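Local coordinates for rutinosidase (Aspergillus niger, PDB 6I1A), which cleaves the disaccharide rutinose from flavonoid rutinosides as a secreted family 5 glycoside hydrolase, and may also act on beta-1,3-glucans, at residues A[116-119]-A[120-124]; A[179-182]-A[183-186]; A[358-361]-A[362-365]; A[74-77]-A[78-81]; A[93-97]-A[98-102]. All coordinates share one frame; numbering follows the deposited sequence.

Interaction 1. Residues A[116-119]-A[120-124]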
# COMPACT_ATOMS: atom_id res chain seq x y z
N TYR A 116 1.97 -29.61 26.33
CA TYR A 116 2.71 -29.88 25.06
C TYR A 116 3.66 -28.74 24.76
O TYR A 116 4.78 -28.97 24.27
CB TYR A 116 1.73 -30.17 23.94
CG TYR A 116 0.97 -31.45 24.11
CD1 TYR A 116 1.63 -32.67 23.99
CD2 TYR A 116 -0.37 -31.45 24.41
CE1 TYR A 116 0.96 -33.86 24.18
CE2 TYR A 116 -1.06 -32.64 24.59
CZ TYR A 116 -0.38 -33.85 24.49
OH TYR A 116 -1.02 -35.06 24.70
N LEU A 117 3.22 -27.50 24.99
CA LEU A 117 4.07 -26.32 24.79
C LEU A 117 5.33 -26.47 25.66
O LEU A 117 6.47 -26.23 25.19
CB LEU A 117 3.27 -25.05 25.13
CG LEU A 117 3.86 -23.80 24.48
CD1 LEU A 117 2.82 -22.65 24.49
CD2 LEU A 117 5.13 -23.38 25.15
N LYS A 118 5.17 -26.79 26.94
CA LYS A 118 6.31 -26.96 27.84
C LYS A 118 7.25 -28.10 27.39
O LYS A 118 8.47 -27.88 27.41
CB LYS A 118 5.76 -27.25 29.21
CG LYS A 118 6.90 -27.44 30.20
CD LYS A 118 6.46 -27.53 31.67
CE LYS A 118 7.63 -27.90 32.56
NZ LYS A 118 8.75 -26.94 32.46
N GLU A 119 6.70 -29.23 26.94
CA GLU A 119 7.59 -30.36 26.51
C GLU A 119 8.48 -29.91 25.34
O GLU A 119 9.73 -30.11 25.36
CB GLU A 119 6.77 -31.58 26.09
CG GLU A 119 7.70 -32.75 25.88
CD GLU A 119 7.28 -33.82 24.90
OE1 GLU A 119 7.24 -33.52 23.68
OE2 GLU A 119 7.10 -34.98 25.37
N ILE A 120 7.85 -29.23 24.36
CA ILE A 120 8.63 -28.81 23.17
C ILE A 120 9.56 -27.66 23.51
O ILE A 120 10.72 -27.62 23.06
CB ILE A 120 7.65 -28.43 22.03
CG1 ILE A 120 6.89 -29.69 21.55
CG2 ILE A 120 8.38 -27.67 20.92
CD1 ILE A 120 7.73 -30.85 21.07
N ALA A 121 9.10 -26.63 24.23
CA ALA A 121 9.94 -25.47 24.58
C ALA A 121 11.13 -25.93 25.42
O ALA A 121 12.28 -25.49 25.16
CB ALA A 121 9.08 -24.43 25.30
N ASP A 122 10.87 -26.77 26.43
CA ASP A 122 11.97 -27.22 27.32
C ASP A 122 13.01 -27.99 26.48
O ASP A 122 14.21 -27.77 26.72
CB ASP A 122 11.47 -28.15 28.41
CG ASP A 122 10.72 -27.46 29.55
OD1 ASP A 122 10.53 -26.26 29.46
OD2 ASP A 122 10.19 -28.18 30.40
N TYR A 123 12.55 -28.80 25.54
CA TYR A 123 13.49 -29.60 24.70
C TYR A 123 14.33 -28.65 23.86
O TYR A 123 15.58 -28.77 23.72
CB TYR A 123 12.72 -30.59 23.83
CG TYR A 123 13.66 -31.39 22.96
CD1 TYR A 123 14.43 -32.41 23.49
CD2 TYR A 123 13.84 -31.09 21.62
CE1 TYR A 123 15.34 -33.12 22.70
CE2 TYR A 123 14.70 -31.81 20.81
CZ TYR A 123 15.49 -32.81 21.37
OH TYR A 123 16.34 -33.55 20.58
N ALA A 124 13.68 -27.67 23.23
CA ALA A 124 14.36 -26.68 22.37
C ALA A 124 15.37 -25.85 23.15
O ALA A 124 16.46 -25.52 22.65
CB ALA A 124 13.32 -25.83 21.67

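Interaction 2. Residues A[179-182]-A[183-186]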
# COMPACT_ATOMS: atom_id res chain seq x y z
N GLN A 179 7.70 -17.56 34.40
CA GLN A 179 8.43 -17.44 35.69
C GLN A 179 8.66 -18.81 36.32
O GLN A 179 9.67 -18.95 37.06
CB GLN A 179 7.57 -16.64 36.66
CG GLN A 179 7.55 -15.16 36.35
CD GLN A 179 8.92 -14.54 36.52
OE1 GLN A 179 9.69 -14.47 35.60
NE2 GLN A 179 9.21 -14.02 37.72
N THR A 180 7.82 -19.78 36.10
CA THR A 180 7.94 -21.15 36.68
C THR A 180 8.56 -22.14 35.68
O THR A 180 8.58 -23.36 35.94
CB THR A 180 6.60 -21.65 37.17
OG1 THR A 180 5.63 -21.73 36.14
CG2 THR A 180 6.05 -20.77 38.28
N SER A 181 9.07 -21.63 34.56
CA SER A 181 9.58 -22.47 33.45
C SER A 181 10.89 -23.16 33.76
O SER A 181 11.26 -24.04 32.95
CB SER A 181 9.75 -21.64 32.22
OG SER A 181 10.77 -20.74 32.36
N GLY A 182 11.63 -22.67 34.74
CA GLY A 182 13.05 -23.10 34.96
C GLY A 182 14.03 -22.33 34.10
O GLY A 182 15.26 -22.46 34.30
N SER A 183 13.57 -21.47 33.16
CA SER A 183 14.45 -20.67 32.28
C SER A 183 13.67 -19.46 31.79
O SER A 183 13.41 -19.30 30.59
CB SER A 183 14.95 -21.54 31.13
OG SER A 183 16.04 -20.93 30.47
N PRO A 184 13.30 -18.52 32.67
CA PRO A 184 12.50 -17.37 32.25
C PRO A 184 13.21 -16.54 31.19
O PRO A 184 12.57 -15.77 30.44
CB PRO A 184 12.30 -16.58 33.56
CG PRO A 184 13.47 -17.04 34.44
CD PRO A 184 13.61 -18.50 34.13
N GLN A 185 14.56 -16.56 31.17
CA GLN A 185 15.39 -15.84 30.22
C GLN A 185 15.19 -16.33 28.75
O GLN A 185 15.66 -15.65 27.87
CB GLN A 185 16.90 -15.91 30.59
CG GLN A 185 17.52 -17.29 30.62
CD GLN A 185 17.45 -18.06 31.92
OE1 GLN A 185 16.50 -17.93 32.71
NE2 GLN A 185 18.44 -18.93 32.11
N SER A 186 14.51 -17.43 28.60
CA SER A 186 14.36 -18.05 27.25
C SER A 186 13.09 -17.54 26.54
O SER A 186 12.82 -18.01 25.42
CB SER A 186 14.29 -19.51 27.34
OG SER A 186 15.54 -20.03 27.88
O HOH W 1 17.66 -21.28 34.20

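Interaction 3. Residues A[358-361]-A[362-365]. With EDO (1,2-ethanediol), chain L.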
# COMPACT_ATOMS: atom_id res chain seq x y z
N TRP A 358 4.86 -22.87 1.74
CA TRP A 358 4.57 -22.53 3.17
C TRP A 358 5.15 -23.54 4.17
O TRP A 358 4.92 -23.33 5.38
CB TRP A 358 3.07 -22.37 3.36
CG TRP A 358 2.44 -21.23 2.66
CD1 TRP A 358 2.08 -21.18 1.36
CD2 TRP A 358 2.06 -19.98 3.24
NE1 TRP A 358 1.49 -19.97 1.09
CE2 TRP A 358 1.48 -19.19 2.25
CE3 TRP A 358 2.21 -19.43 4.53
CZ2 TRP A 358 0.99 -17.90 2.48
CZ3 TRP A 358 1.72 -18.17 4.77
CH2 TRP A 358 1.11 -17.40 3.79
N CYS A 359 5.87 -24.58 3.74
CA CYS A 359 6.40 -25.62 4.65
C CYS A 359 7.87 -25.45 4.85
O CYS A 359 8.69 -25.78 3.95
CB CYS A 359 6.07 -27.00 4.12
SG CYS A 359 6.56 -28.26 5.32
N TYR A 360 8.29 -24.91 5.96
CA TYR A 360 9.72 -24.66 6.18
C TYR A 360 10.53 -25.95 6.24
O TYR A 360 11.67 -25.98 5.83
CB TYR A 360 9.94 -23.84 7.44
CG TYR A 360 11.23 -23.08 7.47
CD1 TYR A 360 11.35 -21.87 6.83
CD2 TYR A 360 12.37 -23.60 8.04
CE1 TYR A 360 12.52 -21.13 6.86
CE2 TYR A 360 13.56 -22.89 8.10
CZ TYR A 360 13.64 -21.62 7.51
OH TYR A 360 14.79 -20.87 7.55
N GLU A 361 9.97 -27.03 6.81
CA GLU A 361 10.72 -28.31 6.93
C GLU A 361 11.04 -28.81 5.51
O GLU A 361 12.13 -29.37 5.35
CB GLU A 361 9.93 -29.34 7.70
CG GLU A 361 9.91 -29.05 9.20
CD GLU A 361 9.34 -30.17 10.04
OE1 GLU A 361 8.69 -31.03 9.47
OE2 GLU A 361 9.37 -30.03 11.24
N THR A 362 10.15 -28.58 4.56
CA THR A 362 10.44 -28.98 3.14
C THR A 362 11.69 -28.25 2.69
O THR A 362 12.60 -28.85 2.05
CB THR A 362 9.27 -28.63 2.24
OG1 THR A 362 8.19 -29.49 2.58
CG2 THR A 362 9.62 -28.79 0.78
N PHE A 363 11.82 -26.96 2.96
CA PHE A 363 13.03 -26.20 2.55
C PHE A 363 14.29 -26.81 3.14
O PHE A 363 15.36 -26.87 2.54
CB PHE A 363 12.92 -24.74 2.96
CG PHE A 363 11.74 -24.00 2.42
CD1 PHE A 363 11.10 -24.34 1.26
CD2 PHE A 363 11.26 -22.88 3.10
CE1 PHE A 363 10.05 -23.60 0.74
CE2 PHE A 363 10.20 -22.15 2.60
CZ PHE A 363 9.61 -22.48 1.41
N ILE A 364 14.25 -27.18 4.43
CA ILE A 364 15.41 -27.78 5.10
C ILE A 364 15.76 -29.11 4.35
O ILE A 364 16.95 -29.31 4.07
CB ILE A 364 15.12 -28.02 6.59
CG1 ILE A 364 14.92 -26.67 7.29
CG2 ILE A 364 16.27 -28.76 7.22
CD1 ILE A 364 14.50 -26.77 8.77
N ASP A 365 14.78 -29.94 4.12
CA ASP A 365 15.01 -31.30 3.52
C ASP A 365 15.53 -31.14 2.09
O ASP A 365 16.17 -32.12 1.56
CB ASP A 365 13.75 -32.15 3.58
CG ASP A 365 13.53 -32.78 4.95
OD1 ASP A 365 14.40 -32.65 5.78
OD2 ASP A 365 12.50 -33.33 5.16
C1 EDO L . 17.65 -20.78 9.18
O1 EDO L . 16.86 -21.78 8.68
C2 EDO L . 18.68 -20.30 8.26
O2 EDO L . 19.31 -19.14 8.84

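Interaction 4. Residues A[74-77]-A[78-81]. Unlike the reference sequence in segment 74-77: L74 (reference Trp).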
# COMPACT_ATOMS: atom_id res chain seq x y z
N LEU A 74 1.49 -33.55 15.94
CA LEU A 74 1.88 -32.71 14.77
C LEU A 74 3.30 -32.19 14.92
O LEU A 74 4.07 -32.20 13.95
CB LEU A 74 0.92 -31.54 14.61
CG LEU A 74 1.17 -30.66 13.39
CD1 LEU A 74 0.72 -31.34 12.08
CD2 LEU A 74 0.48 -29.31 13.49
N ILE A 75 3.63 -31.66 16.11
CA ILE A 75 4.99 -31.11 16.41
C ILE A 75 5.60 -31.94 17.50
O ILE A 75 5.05 -32.03 18.61
CB ILE A 75 4.98 -29.61 16.78
CG1 ILE A 75 4.38 -28.78 15.66
CG2 ILE A 75 6.36 -29.15 17.22
CD1 ILE A 75 5.17 -28.74 14.37
N THR A 76 6.74 -32.58 17.22
CA THR A 76 7.44 -33.41 18.20
C THR A 76 8.89 -32.99 18.31
O THR A 76 9.36 -32.09 17.63
CB THR A 76 7.31 -34.90 17.81
OG1 THR A 76 8.15 -35.04 16.66
CG2 THR A 76 5.89 -35.33 17.55
N LYS A 77 9.62 -33.63 19.20
CA LYS A 77 11.07 -33.35 19.34
C LYS A 77 11.79 -33.56 18.01
O LYS A 77 12.74 -32.81 17.73
CB LYS A 77 11.62 -34.24 20.44
CG LYS A 77 11.16 -33.83 21.82
CD LYS A 77 11.62 -34.82 22.82
CE LYS A 77 11.07 -34.51 24.18
NZ LYS A 77 11.65 -35.48 25.13
N ALA A 78 11.36 -34.53 17.20
CA ALA A 78 11.95 -34.77 15.86
C ALA A 78 11.85 -33.49 15.01
O ALA A 78 12.84 -33.21 14.29
CB ALA A 78 11.24 -35.93 15.17
N ASP A 79 10.71 -32.79 15.07
CA ASP A 79 10.56 -31.51 14.33
C ASP A 79 11.58 -30.50 14.83
O ASP A 79 12.27 -29.78 14.02
CB ASP A 79 9.14 -30.97 14.41
CG ASP A 79 8.18 -31.90 13.73
OD1 ASP A 79 8.23 -32.01 12.48
OD2 ASP A 79 7.40 -32.57 14.44
N ILE A 80 11.77 -30.38 16.14
CA ILE A 80 12.76 -29.44 16.69
C ILE A 80 14.17 -29.78 16.21
O ILE A 80 14.94 -28.91 15.86
CB ILE A 80 12.68 -29.36 18.22
CG1 ILE A 80 11.23 -29.11 18.66
CG2 ILE A 80 13.66 -28.35 18.79
CD1 ILE A 80 10.51 -27.98 17.94
N ASP A 81 14.53 -31.09 16.21
CA ASP A 81 15.85 -31.49 15.68
C ASP A 81 16.01 -31.12 14.21
O ASP A 81 17.09 -30.60 13.84
CB ASP A 81 16.04 -32.99 15.87
CG ASP A 81 16.13 -33.42 17.33
OD1 ASP A 81 16.58 -32.63 18.18
OD2 ASP A 81 15.81 -34.60 17.59
O HOH W 2 6.28 -34.83 14.22

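Interaction 5. Residues A[93-97]-A[98-102]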
# COMPACT_ATOMS: atom_id res chain seq x y z
N ILE A 93 5.42 -19.47 18.89
CA ILE A 93 4.40 -20.46 19.18
C ILE A 93 3.04 -19.82 19.37
O ILE A 93 2.73 -19.31 20.47
CB ILE A 93 4.78 -21.38 20.36
CG1 ILE A 93 6.21 -21.90 20.26
CG2 ILE A 93 3.75 -22.47 20.45
CD1 ILE A 93 6.64 -22.83 21.36
N PRO A 94 2.20 -19.78 18.33
CA PRO A 94 0.84 -19.27 18.42
C PRO A 94 -0.02 -20.21 19.27
O PRO A 94 -0.02 -21.42 19.06
CB PRO A 94 0.34 -19.22 16.97
CG PRO A 94 1.61 -19.17 16.18
CD PRO A 94 2.58 -20.06 16.92
N THR A 95 -0.74 -19.62 20.22
CA THR A 95 -1.67 -20.35 21.09
C THR A 95 -3.03 -19.67 21.02
O THR A 95 -3.13 -18.44 20.77
CB THR A 95 -1.16 -20.38 22.53
OG1 THR A 95 -1.14 -19.08 23.15
CG2 THR A 95 0.22 -20.98 22.66
N THR A 96 -4.10 -20.43 21.27
CA THR A 96 -5.40 -19.79 21.53
C THR A 96 -5.43 -19.31 22.98
O THR A 96 -4.72 -19.86 23.83
CB THR A 96 -6.59 -20.69 21.26
OG1 THR A 96 -6.63 -21.69 22.30
CG2 THR A 96 -6.51 -21.37 19.90
N TYR A 97 -6.29 -18.37 23.27
CA TYR A 97 -6.42 -17.93 24.69
C TYR A 97 -6.91 -19.10 25.54
O TYR A 97 -6.70 -19.08 26.76
CB TYR A 97 -7.31 -16.70 24.88
CG TYR A 97 -8.74 -16.88 24.48
CD1 TYR A 97 -9.62 -17.58 25.31
CD2 TYR A 97 -9.23 -16.41 23.27
CE1 TYR A 97 -10.94 -17.75 24.97
CE2 TYR A 97 -10.56 -16.61 22.91
CZ TYR A 97 -11.42 -17.27 23.78
OH TYR A 97 -12.72 -17.51 23.41
N ALA A 98 -7.63 -20.04 24.94
CA ALA A 98 -8.27 -21.16 25.66
C ALA A 98 -7.22 -22.13 26.18
O ALA A 98 -7.53 -23.02 27.00
CB ALA A 98 -9.28 -21.83 24.79
N ALA A 99 -5.96 -22.07 25.73
CA ALA A 99 -4.86 -22.83 26.31
C ALA A 99 -4.66 -22.36 27.77
O ALA A 99 -4.07 -23.12 28.59
CB ALA A 99 -3.60 -22.63 25.51
N TRP A 100 -5.00 -21.11 28.04
CA TRP A 100 -4.56 -20.37 29.24
C TRP A 100 -5.70 -20.22 30.22
O TRP A 100 -5.43 -20.24 31.47
CB TRP A 100 -3.92 -19.03 28.86
CG TRP A 100 -2.77 -19.21 27.91
CD1 TRP A 100 -2.80 -19.04 26.54
CD2 TRP A 100 -1.45 -19.65 28.22
NE1 TRP A 100 -1.59 -19.32 26.02
CE2 TRP A 100 -0.73 -19.71 27.02
CE3 TRP A 100 -0.77 -19.97 29.41
CZ2 TRP A 100 0.61 -20.09 26.98
CZ3 TRP A 100 0.54 -20.35 29.35
CH2 TRP A 100 1.23 -20.41 28.14
N ILE A 101 -6.90 -19.99 29.75
CA ILE A 101 -8.11 -19.80 30.60
C ILE A 101 -9.25 -20.56 29.98
O ILE A 101 -9.30 -20.74 28.75
CB ILE A 101 -8.45 -18.34 30.79
CG1 ILE A 101 -9.03 -17.67 29.55
CG2 ILE A 101 -7.28 -17.59 31.43
CD1 ILE A 101 -9.68 -16.28 29.85
N ASP A 102 -10.18 -21.01 30.81
CA ASP A 102 -11.34 -21.78 30.35
C ASP A 102 -12.58 -20.96 30.61
O ASP A 102 -13.08 -20.97 31.79
CB ASP A 102 -11.36 -23.11 31.08
CG ASP A 102 -12.45 -24.01 30.63
OD1 ASP A 102 -13.38 -23.55 29.98
OD2 ASP A 102 -12.30 -25.24 30.89

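Interaction 1. Residues A[116-119]-A[120-124]
L117 and A121 meet one turn apart on the buried side of helix 113-128. The CD2 methyl of L117 lies 4.1 Å from A121 CB, and the same pair is tied through the backbone, A121 N donating to L117 O at 2.8 Å. I120 extends this packed side: its CG1 rests 3.5 Å from Y116 O, the carbonyl that also accepts from I120 N. Beyond the helix, L117 packs on I93 and T95 of strand 90-95, while I120 reaches I80 of helix 77-85, so the inner side is pressed between strand and neighbouring helix. Y123 adds a polar link to that helix, its hydroxyl bonding to D81.

The outer side is looser and polar. K118 and D122, four residues apart, form a salt bridge with NZ 2.8 Å from OD2, met on the syn lone pair of the carboxylate. The lysine starts with CG trans to the backbone N (chi1 180°) and runs extended until its last torsion, chi4 58°, turns NZ toward D122 OD2. Its methylene CG is also 3.4 Å from D122 OD2, so the chain passes close to the carboxylate before the ammonium does. E119 OE1 comes no nearer than 3.8 Å to I120 CD1. One apolar side against the sheet and one charged side outward characterise the amphipathic crossover helix of a beta-alpha-beta unit, here joining strands 90-95 and 131-136 of the TIM barrel.

Interaction 2. Residues A[179-182]-A[183-186]
S181 OG accepts the N-H of S183 at 3.0 Å, with a nearly straight N-H...O angle of 161°, which closes a short loop of chain over G182. The hydroxyl is brought there by chi1 69°, which sets OG between the serine's own backbone N and carbonyl carbon. Beside this bond, the CD of P184 packs 3.9 Å from G182 C. The side chain of Q179 crosses the proline ring at about a right angle, its OE1 3.9 Å from P184 CB.

What positions this first shell lies a step further out. S181 OG has a second bond, to I178 O at the end of helix 161-179, and Q179 OE1 is held by N234. G182 takes a positive phi of 84°, which lets the chain reverse. Its carbonyl O accepts from a water at 2.7 Å, and that water also receives Q185 NE2 at 3.2 Å. Spanning the proline, S183 OG donates to S186 OG at 2.8 Å, while S186 N bonds to S183 O and fastens the short 3-10 turn; S183 and S186 both pack on I125. A serine side chain accepting from the N-H two residues on is an ST turn, used here at the barrel surface to lead helix 161-179 into strand 187-190.

Interaction 3. Residues A[358-361]-A[362-365]
C359 and T362 meet at the start of helix 360-365, near the C-terminus of the chain, where C359 takes the N-cap position. The capping bonds are all weak. C359 SG, trans to its backbone N (chi1 -174°), accepts from T362 N at 3.7 Å, and C359 O accepts from both T362 N and F363 N at longer or more bent geometry than a mid-helix bond. Regular helical bonding begins one residue later, with I364 N to Y360 O at 3.2 Å and D365 N to E361 O at 3.0 Å.

The aromatic contacts come next. F363 turns its edge toward the face of Y360 in an offset edge-to-face pair, with centroids 5.9 Å apart and planes at 69°. Both rings belong to a larger cluster: Y337 meets each of them, F369 lies nearly parallel to Y360, and Y368 nearly parallel to F363.

Aliphatic packing is represented by I364, whose CD1 lies at the edge of the Y360 ring, 3.9 Å from CD2. This flanks the tyrosine on a different part of its ring from F363, which approaches CD1.

The polar ends have partners of their own. E361 OE1 and D365 OD2 each form a long, weak ion pair with K82. The hydroxyl of Y360 touches a 1,2-ethanediol, probably from the crystallisation liquor, whose O1 lies in the ring plane, 2.5 Å from OH; the diol also bonds to G86 O and N23 ND2. Over the centre of the F363 ring, 3.7 Å above its plane, stands C359 O.

Interaction 4. Residues A[74-77]-A[78-81]
Two side-chain torsions bring T76 and D79 together. At T76, chi1 of 71° sets OG1 between its backbone N and carbonyl carbon, directed at the first turn of the helix; at D79, chi1 of -64° puts CG beside the backbone N and swings the carboxylate back to the helix start. D79 OD2 then accepts T76 N at 2.9 Å with an angle of 163°, using its anti lone pair. T76 OG1 accepts weakly from A78 N at 3.3 Å, one residue short of D79; together with the D79 OD2 bond this fits a capping box, with T76 as the N-cap of helix 77-85.

A water closes the polar side: it donates to D79 OD2 at 2.5 Å and sits 3.1 Å from T76 OG1. T76 O adds weak bonds from D79 N and I80 N, and regular helical bonding starts with D81 N to K77 O. Across the first turn, I75 CG2 reaches I80 CD1 at 4.4 Å, the residue before the cap meeting the fourth helical residue as in a hydrophobic staple. I80 continues onto I120 and A124 of helix 113-128.

The other oxygen, D79 OD1, makes a long, weak ion pair with K341 and lies close to E361 OE2. Two carboxylates so near each other probably share a proton, while the N-H bond, the water and the helix start should favour negative charge on OD2.

Interaction 5. Residues A[93-97]-A[98-102]
T95 and W100 meet where strand 90-95 ends and the beta-to-alpha loop toward helix 113-128 begins, at the C-terminal mouth of the TIM barrel. W100 NE1 donates to T95 OG1 at 2.9 Å along an almost straight line (173°), with the oxygen only 1° out of the indole plane. T95 brings the hydroxyl there with chi1 of 67°, and the same OG1 is bonded to D135 O on the adjacent strand. The two side chains stand about perpendicular. W100 CD1 also approaches T96 O at 3.4 Å, and the methyl CB of A99 lies 3.8 Å above one face of the indole, offset toward its rim.

The backbone winds through a 3-10 turn between these side chains. Y97 O accepts twice, from I101 N at 3.1 Å in the carbonyl plane and from W100 N at 2.9 Å from well above it. T96 OG1 gives A98 N a weak acceptor. The Y97 ring meets I101, with Y97 CD1 lying 4.3 Å from I101 CG1. The tyrosine hydroxyl bonds to E150 and S106, and a 1,2-ethanediol lies near this side chain.

The straight in-plane N-H bond and A99 on one face probably limit rotation of the indole. The T95 hydroxyl, accepting a hydrogen bond from W100 NE1 and donating one to D135 O, satisfies a buried polar group and ties the loop to two strands.

In the fold
Interactions 1, 4 and 5 belong to neighbouring elements of the barrel. Helix 113-128 is the hub: Y123 OH of interaction 1 lies 2.6 Å from D81 OD1 of interaction 4, a probable hydrogen bond, and L117 CD1 packs 3.6 Å from T95 CG2 of interaction 5. Interaction 2 borders the same helix more lightly, with K118 NZ 3.9 Å from S181 O. Of the other four, interaction 3 touches only interaction 4, where two carboxylate oxygens, E361 OE2 and D79 OD1, come within 2.6 Å. Interaction 5 sits at the C-terminal strand ends, the side that carries the active site in TIM-barrel glycosidases; interaction 2, about 18 Å away between centres, lies in an alpha-to-beta loop.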